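Local atomic coordinates of NAD(+) phosphorylase MbcT (PDB entry 6FKG), a protein that degrades NAD(+) by phosphorolysis, acting as the toxin of a type II toxin-antitoxin pair that kills the cell unless its antitoxin MbcA blocks the active site. Residues B[68-72]-B[146-150]; B[85-91]-B[171-177]; B[136-142]-B[156-162]. One frame throughout, in Å; residues are numbered along the deposited sequence.

Interaction 1: B[68-72]-B[146-150]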
# COMPACT_ATOMS: atom_id res chain seq x y z
N VAL B 68 6.35 43.08 18.67
CA VAL B 68 6.42 42.86 17.23
C VAL B 68 6.15 41.37 16.93
O VAL B 68 5.45 41.05 15.98
CB VAL B 68 7.78 43.31 16.67
CG1 VAL B 68 7.90 42.97 15.18
CG2 VAL B 68 7.95 44.81 16.88
N GLU B 69 6.67 40.47 17.76
CA GLU B 69 6.41 39.04 17.52
C GLU B 69 4.94 38.70 17.81
O GLU B 69 4.34 37.87 17.12
CB GLU B 69 7.34 38.17 18.36
CG GLU B 69 8.84 38.31 17.98
CD GLU B 69 9.12 38.01 16.51
OE1 GLU B 69 8.45 37.14 15.91
OE2 GLU B 69 10.02 38.65 15.95
N VAL B 70 4.33 39.39 18.78
CA VAL B 70 2.90 39.21 19.02
C VAL B 70 2.11 39.59 17.76
O VAL B 70 1.18 38.89 17.36
CB VAL B 70 2.39 40.03 20.23
CG1 VAL B 70 0.87 39.91 20.36
CG2 VAL B 70 3.06 39.56 21.53
N GLU B 71 2.51 40.68 17.11
CA GLU B 71 1.86 41.11 15.87
C GLU B 71 1.99 40.07 14.75
O GLU B 71 1.03 39.80 14.02
CB GLU B 71 2.47 42.42 15.37
CG GLU B 71 2.36 43.57 16.31
CD GLU B 71 2.98 44.84 15.72
OE1 GLU B 71 3.53 44.79 14.59
OE2 GLU B 71 2.93 45.88 16.40
N ARG B 72 3.20 39.54 14.58
CA ARG B 72 3.45 38.55 13.54
C ARG B 72 2.65 37.28 13.78
O ARG B 72 2.14 36.68 12.83
CB ARG B 72 4.94 38.21 13.46
CG ARG B 72 5.80 39.40 12.99
CD ARG B 72 7.28 39.00 12.93
NE ARG B 72 7.55 38.09 11.83
CZ ARG B 72 7.94 36.83 11.98
NH1 ARG B 72 8.11 36.32 13.20
NH2 ARG B 72 8.16 36.08 10.90
N PRO B 146 18.53 37.45 14.50
CA PRO B 146 17.84 38.72 14.29
C PRO B 146 16.33 38.49 14.38
O PRO B 146 15.86 37.39 14.09
CB PRO B 146 18.27 39.14 12.89
CG PRO B 146 18.53 37.84 12.19
CD PRO B 146 18.95 36.82 13.24
N ALA B 147 15.59 39.51 14.80
CA ALA B 147 14.13 39.44 14.79
C ALA B 147 13.61 40.72 14.15
O ALA B 147 14.33 41.72 14.08
CB ALA B 147 13.59 39.27 16.19
N ALA B 148 12.36 40.67 13.69
CA ALA B 148 11.76 41.82 13.01
C ALA B 148 11.84 43.08 13.87
O ALA B 148 12.06 44.17 13.35
CB ALA B 148 10.31 41.53 12.64
N GLY B 149 11.71 42.94 15.18
CA GLY B 149 11.72 44.10 16.05
C GLY B 149 12.97 44.29 16.89
O GLY B 149 13.01 45.16 17.76
N GLY B 150 14.00 43.49 16.64
CA GLY B 150 15.24 43.58 17.40
C GLY B 150 16.02 42.26 17.38
O GLY B 150 16.30 41.73 16.31
O HOH W 1 10.75 41.06 17.00
O HOH W 2 10.92 38.26 13.57

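Interaction 2: B[85-91]-B[171-177]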
# COMPACT_ATOMS: atom_id res chain seq x y z
N LEU B 85 -5.16 39.58 21.76
CA LEU B 85 -4.89 39.76 23.18
C LEU B 85 -6.16 39.97 24.02
O LEU B 85 -6.09 40.24 25.21
CB LEU B 85 -3.94 40.92 23.39
CG LEU B 85 -2.52 40.64 22.88
CD1 LEU B 85 -1.69 41.91 22.98
CD2 LEU B 85 -1.86 39.48 23.67
N GLU B 86 -7.31 39.85 23.38
CA GLU B 86 -8.56 39.73 24.11
C GLU B 86 -8.65 38.35 24.78
O GLU B 86 -9.33 38.20 25.79
CB GLU B 86 -9.75 39.96 23.20
CG GLU B 86 -9.80 41.41 22.67
CD GLU B 86 -11.03 41.66 21.84
OE1 GLU B 86 -11.85 40.72 21.69
OE2 GLU B 86 -11.17 42.79 21.34
N ALA B 87 -7.99 37.36 24.20
CA ALA B 87 -7.78 36.09 24.90
C ALA B 87 -6.67 36.35 25.92
O ALA B 87 -5.89 37.29 25.76
CB ALA B 87 -7.41 34.96 23.92
N ALA B 88 -6.60 35.55 26.98
CA ALA B 88 -5.74 35.85 28.11
C ALA B 88 -4.28 35.47 27.86
O ALA B 88 -3.92 34.29 27.85
CB ALA B 88 -6.25 35.15 29.36
N TYR B 89 -3.43 36.48 27.69
CA TYR B 89 -1.98 36.26 27.57
C TYR B 89 -1.23 36.99 28.68
O TYR B 89 -1.74 37.94 29.28
CB TYR B 89 -1.45 36.76 26.23
CG TYR B 89 -1.86 35.92 25.04
CD1 TYR B 89 -3.06 36.16 24.38
CD2 TYR B 89 -1.03 34.91 24.56
CE1 TYR B 89 -3.43 35.39 23.27
CE2 TYR B 89 -1.39 34.13 23.47
CZ TYR B 89 -2.58 34.39 22.81
OH TYR B 89 -2.94 33.63 21.72
N ARG B 90 -0.01 36.55 28.94
CA ARG B 90 0.85 37.23 29.90
C ARG B 90 2.23 37.48 29.31
O ARG B 90 2.69 36.75 28.43
CB ARG B 90 0.95 36.41 31.20
CG ARG B 90 -0.34 36.44 32.02
CD ARG B 90 -0.16 35.82 33.39
NE ARG B 90 -1.34 36.02 34.23
CZ ARG B 90 -1.60 35.30 35.32
NH1 ARG B 90 -2.69 35.54 36.03
NH2 ARG B 90 -0.77 34.33 35.69
N LEU B 91 2.86 38.55 29.79
CA LEU B 91 4.18 38.94 29.35
C LEU B 91 5.17 38.67 30.48
O LEU B 91 5.05 39.21 31.58
CB LEU B 91 4.21 40.44 28.98
CG LEU B 91 5.59 40.98 28.60
CD1 LEU B 91 6.15 40.31 27.36
CD2 LEU B 91 5.50 42.48 28.41
N GLN B 171 9.28 38.58 36.43
CA GLN B 171 7.98 39.24 36.50
C GLN B 171 7.05 38.68 35.43
O GLN B 171 7.51 38.31 34.36
CB GLN B 171 8.17 40.75 36.31
CG GLN B 171 6.90 41.57 36.30
CD GLN B 171 7.17 43.00 35.86
OE1 GLN B 171 6.63 43.47 34.87
NE2 GLN B 171 8.03 43.68 36.60
N SER B 172 5.76 38.60 35.74
CA SER B 172 4.74 38.23 34.75
C SER B 172 3.57 39.21 34.89
O SER B 172 3.13 39.47 36.00
CB SER B 172 4.23 36.80 34.96
OG SER B 172 5.26 35.83 34.84
N VAL B 173 3.08 39.75 33.78
CA VAL B 173 1.96 40.68 33.85
C VAL B 173 0.95 40.33 32.77
O VAL B 173 1.31 39.72 31.78
CB VAL B 173 2.41 42.16 33.66
CG1 VAL B 173 3.33 42.58 34.80
CG2 VAL B 173 3.07 42.36 32.29
N ASP B 174 -0.30 40.73 32.98
CA ASP B 174 -1.32 40.47 31.97
C ASP B 174 -1.04 41.31 30.73
O ASP B 174 -0.86 42.53 30.83
CB ASP B 174 -2.71 40.77 32.50
CG ASP B 174 -3.13 39.81 33.60
OD1 ASP B 174 -2.56 38.70 33.70
OD2 ASP B 174 -4.05 40.16 34.36
N LEU B 175 -1.00 40.66 29.58
CA LEU B 175 -0.69 41.38 28.34
C LEU B 175 -1.99 41.75 27.64
O LEU B 175 -2.48 41.04 26.78
CB LEU B 175 0.21 40.55 27.43
CG LEU B 175 0.70 41.23 26.14
CD1 LEU B 175 1.48 42.53 26.42
CD2 LEU B 175 1.55 40.24 25.37
N THR B 176 -2.52 42.89 28.06
CA THR B 176 -3.77 43.42 27.52
C THR B 176 -3.53 44.13 26.20
O THR B 176 -2.40 44.46 25.89
CB THR B 176 -4.39 44.39 28.52
OG1 THR B 176 -3.47 45.46 28.75
CG2 THR B 176 -4.68 43.67 29.84
N PRO B 177 -4.58 44.35 25.41
CA PRO B 177 -4.41 45.18 24.21
C PRO B 177 -3.80 46.55 24.54
O PRO B 177 -2.93 47.02 23.80
CB PRO B 177 -5.84 45.33 23.68
CG PRO B 177 -6.49 44.02 24.10
CD PRO B 177 -5.91 43.72 25.46
O HOH W 3 -4.32 39.15 27.36
O HOH W 4 6.69 41.16 32.47

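Interaction 3: B[136-142]-B[156-162]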
# COMPACT_ATOMS: atom_id res chain seq x y z
N TRP B 136 21.73 22.79 18.68
CA TRP B 136 21.28 21.94 19.79
C TRP B 136 22.06 20.63 19.83
O TRP B 136 22.45 20.14 20.89
CB TRP B 136 19.79 21.64 19.67
CG TRP B 136 19.34 20.49 20.54
CD1 TRP B 136 19.04 20.54 21.88
CD2 TRP B 136 19.15 19.13 20.14
NE1 TRP B 136 18.67 19.28 22.33
CE2 TRP B 136 18.73 18.40 21.27
CE3 TRP B 136 19.28 18.45 18.91
CZ2 TRP B 136 18.43 17.04 21.23
CZ3 TRP B 136 18.99 17.09 18.87
CH2 TRP B 136 18.57 16.40 20.02
N PHE B 137 22.28 20.07 18.64
CA PHE B 137 23.02 18.83 18.52
C PHE B 137 24.44 18.97 19.08
O PHE B 137 24.96 18.04 19.69
CB PHE B 137 23.06 18.40 17.05
CG PHE B 137 23.81 17.12 16.83
CD1 PHE B 137 23.21 15.90 17.11
CD2 PHE B 137 25.11 17.13 16.34
CE1 PHE B 137 23.89 14.72 16.91
CE2 PHE B 137 25.79 15.96 16.15
CZ PHE B 137 25.19 14.74 16.43
N LEU B 138 25.04 20.15 18.90
CA LEU B 138 26.39 20.45 19.39
C LEU B 138 26.42 20.90 20.85
O LEU B 138 27.45 21.34 21.35
CB LEU B 138 27.04 21.54 18.52
CG LEU B 138 27.30 21.10 17.08
CD1 LEU B 138 27.68 22.29 16.20
CD2 LEU B 138 28.40 20.04 17.06
N HIS B 139 25.28 20.77 21.52
CA HIS B 139 25.12 21.10 22.93
C HIS B 139 25.27 22.58 23.22
O HIS B 139 25.64 22.96 24.32
CB HIS B 139 26.11 20.28 23.79
CG HIS B 139 25.71 18.85 23.94
ND1 HIS B 139 25.79 17.94 22.91
CD2 HIS B 139 25.22 18.17 25.00
CE1 HIS B 139 25.36 16.77 23.32
NE2 HIS B 139 25.01 16.88 24.59
N MET B 140 24.99 23.42 22.24
CA MET B 140 24.94 24.85 22.48
C MET B 140 23.65 25.15 23.24
O MET B 140 22.68 24.43 23.09
CB MET B 140 25.00 25.64 21.18
CG MET B 140 26.29 25.44 20.43
SD MET B 140 26.33 26.29 18.86
CE MET B 140 28.07 26.06 18.41
N GLN B 141 23.65 26.20 24.05
CA GLN B 141 22.51 26.47 24.91
C GLN B 141 21.41 27.22 24.17
O GLN B 141 20.26 27.26 24.61
CB GLN B 141 22.96 27.25 26.14
CG GLN B 141 23.82 26.42 27.09
CD GLN B 141 24.08 27.14 28.38
OE1 GLN B 141 24.51 28.29 28.39
NE2 GLN B 141 23.82 26.46 29.49
N GLY B 142 21.74 27.79 23.01
CA GLY B 142 20.71 28.43 22.23
C GLY B 142 21.26 29.16 21.03
O GLY B 142 22.44 29.03 20.68
N THR B 156 17.35 26.21 23.82
CA THR B 156 17.04 24.85 23.40
C THR B 156 17.35 23.86 24.51
O THR B 156 18.45 23.86 25.06
CB THR B 156 17.81 24.46 22.11
OG1 THR B 156 19.21 24.72 22.29
CG2 THR B 156 17.34 25.29 20.92
N ALA B 157 16.35 23.04 24.85
CA ALA B 157 16.47 22.03 25.91
C ALA B 157 17.01 22.66 27.20
O ALA B 157 17.96 22.16 27.81
CB ALA B 157 17.35 20.89 25.46
N TYR B 158 16.39 23.78 27.57
CA TYR B 158 16.72 24.57 28.75
C TYR B 158 16.97 23.73 29.99
O TYR B 158 18.00 23.88 30.66
CB TYR B 158 15.57 25.56 28.99
CG TYR B 158 15.45 26.08 30.39
CD1 TYR B 158 14.29 25.88 31.13
CD2 TYR B 158 16.50 26.79 30.98
CE1 TYR B 158 14.17 26.36 32.43
CE2 TYR B 158 16.39 27.27 32.27
CZ TYR B 158 15.23 27.06 32.99
OH TYR B 158 15.14 27.55 34.28
N GLU B 159 16.04 22.83 30.27
CA GLU B 159 16.04 22.05 31.50
C GLU B 159 17.31 21.21 31.67
O GLU B 159 17.87 21.15 32.77
CB GLU B 159 14.79 21.15 31.54
CG GLU B 159 13.44 21.91 31.53
CD GLU B 159 12.96 22.34 30.13
OE1 GLU B 159 13.75 22.30 29.15
OE2 GLU B 159 11.78 22.72 30.01
N GLN B 160 17.75 20.57 30.59
CA GLN B 160 18.92 19.68 30.62
C GLN B 160 20.24 20.42 30.46
O GLN B 160 21.28 19.94 30.90
CB GLN B 160 18.83 18.62 29.51
CG GLN B 160 17.92 17.46 29.83
CD GLN B 160 16.47 17.85 29.75
OE1 GLN B 160 16.05 18.53 28.82
NE2 GLN B 160 15.70 17.43 30.74
N ARG B 161 20.19 21.58 29.82
CA ARG B 161 21.42 22.20 29.34
C ARG B 161 21.86 23.45 30.07
O ARG B 161 22.92 23.99 29.78
CB ARG B 161 21.27 22.52 27.86
CG ARG B 161 20.82 21.34 27.09
CD ARG B 161 21.58 21.23 25.83
NE ARG B 161 21.61 19.87 25.34
CZ ARG B 161 21.78 19.58 24.06
NH1 ARG B 161 21.91 20.57 23.20
NH2 ARG B 161 21.80 18.31 23.64
N THR B 162 21.05 23.92 31.02
CA THR B 162 21.40 25.14 31.73
C THR B 162 21.69 24.89 33.21
O THR B 162 21.07 24.06 33.87
CB THR B 162 20.29 26.21 31.60
OG1 THR B 162 19.13 25.78 32.32
CG2 THR B 162 19.94 26.46 30.13
O HOH W 5 19.75 25.51 26.64

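Interaction 1: B[68-72]-B[146-150]
V68 and A148 meet through their methyl groups, CG1 of V68 lying 3.8 Å from CB of A148. The valine's CG1 stands anti to its backbone N (chi1 175°), while its other branch, CG2, comes to 3.9 Å from CA of G149; a residue without a side chain suits this place, because a CB there would run into CG2. A147 offers its methyl to the carboxylate of E69, with OE2 and CB 3.6 Å apart. Polar contact between the segments runs through two waters. Both donate to OE2 of E69, and one accepts from N of A148 at 2.8 Å, the other from N of G149, so a single carboxylate oxygen serves two successive amides. Those amides belong to the type I turn A147–G150 of a beta hairpin, which joins strands 142-147 and 150-156 of the RES domain and faces helix 63-76 here. G150 closes the turn at backbone angles that call for glycine. Further out, one helical turn along, R72 holds the other oxygen of E69: NH1 approaches the syn lone pair of OE1 at 2.9 Å, nearly in the guanidinium plane, in a salt bridge bent to 143° at the hydrogen. The same NH1 also bonds to the carbonyl of V115 of the MbcA chain, whose F114 packs on E69. CD of R72, meanwhile, rests 4.0 Å from CB of A148.

Interaction 2: B[85-91]-B[171-177]
L85 and L175 pack against each other beside the start of strand 89-103, which pairs antiparallel with the end of strand 167-174 in the mixed beta sheet of the RES domain. From its CB outward, L85 follows the segment that carries L175. CB lies near the carbonyl O of L175 and 4.0 Å from CD of P177; CG continues past that same oxygen; CD1 then reaches toward the carbonyl O of T176, while CD2 comes to 3.5 Å from the carbonyl O of L175 and also meets that residue's CD2. The two leucines cross obliquely, a fit well served by branched, flexible apolar chains at a buried position. P177, a first-turn residue of helix 177-185, sets its CD 3.5 Å from the carbonyl O of L85; having no N-H to offer, a proline is at ease in that turn, and T176 before it is the N-cap, its OG1 bonding to N of L179.

Three backbone hydrogen bonds join the two segments. L91 and V173 form a hydrogen-bonded pair, with L91 N to V173 O at 2.8 Å and V173 N returning to L91 O; L175 N adds a nearly straight bond to Y89 O. L91 and V173 turn to one face of the sheet, CB of L91 meeting CG2 of V173, and helix 177-185 covers them through L183 and L179. The ring of Y89 leads elsewhere, its OH bonding to the carbonyl of V68 of the MbcA chain.

R90 and D174 are a non-hydrogen-bonded pair; from diverging CB atoms their side chains come to lie side by side, pointing the same way. In one of its two modelled conformers the arginine runs extended from CG to NE, which forms a salt bridge with OD1 of D174 at 3.0 Å, guanidinium and carboxylate planes only 17° apart.

Interaction 3: B[136-142]-B[156-162]
The backbones come together where T156 N donates to Q141 O at 3.2 Å, while a water donates to both Q141 O and T156 O. R161 makes the largest contribution, its guanidinium sandwiched between two rings. Its one face lies on the W136 indole, planes 12° apart, with CZ 4.0 Å from the centroid of the five-membered ring in an off-centre cation-pi contact. Its opposite face lies on H139, whose imidazole is tilted by 15° and has NH2 over its centre. A flat guanidinium suits the slot between two flat rings. NH1 also donates almost straight to the carbonyl O of W136, though the modelled separation is too short for its exact length to be trusted. H139 has positive phi as the C-prime residue of the Schellman motif that ends helix 126-137. Beside the sandwich, the small CB of A157 fits at the indole edge, 3.8 Å from NE1. Q141, extended beyond CG, carries its amide to the backbone carbonyl of R161: NE2 donates to R161 O at 2.6 Å, with the acceptor in the amide plane, and also to OE1 of Q166. OE1 of Q141 takes the amide of A100, so the glutamine links the end of helix 158-161 to strand 89-103. W136 stacks on F54 and meets Y60 of the MbcA chain, and M140 packs against I13 of helix 7-16.

From the N terminus, helix 63-76 comes first, and interaction 1 closes a long loop from it to the hairpin after strand 142-147. Before that hairpin is reached, residues 85-91 lead into strand 89-103, and interaction 2 pairs them with 171-177 near the C terminus. Those two loops cross. They also touch, V70 packing on L85 and L175. Interaction 3 closes a short loop, 136-142 to 156-162, that crosses interaction 1 but is nested within interaction 2. It lies across the chain's centre from interaction 1, with centres about 23 Å apart. Interaction 1 ties helix 63-76 to the hairpin, interaction 2 joins strands 89-103 and 167-174, and interaction 3 the end of helix 126-137 to helix 158-161.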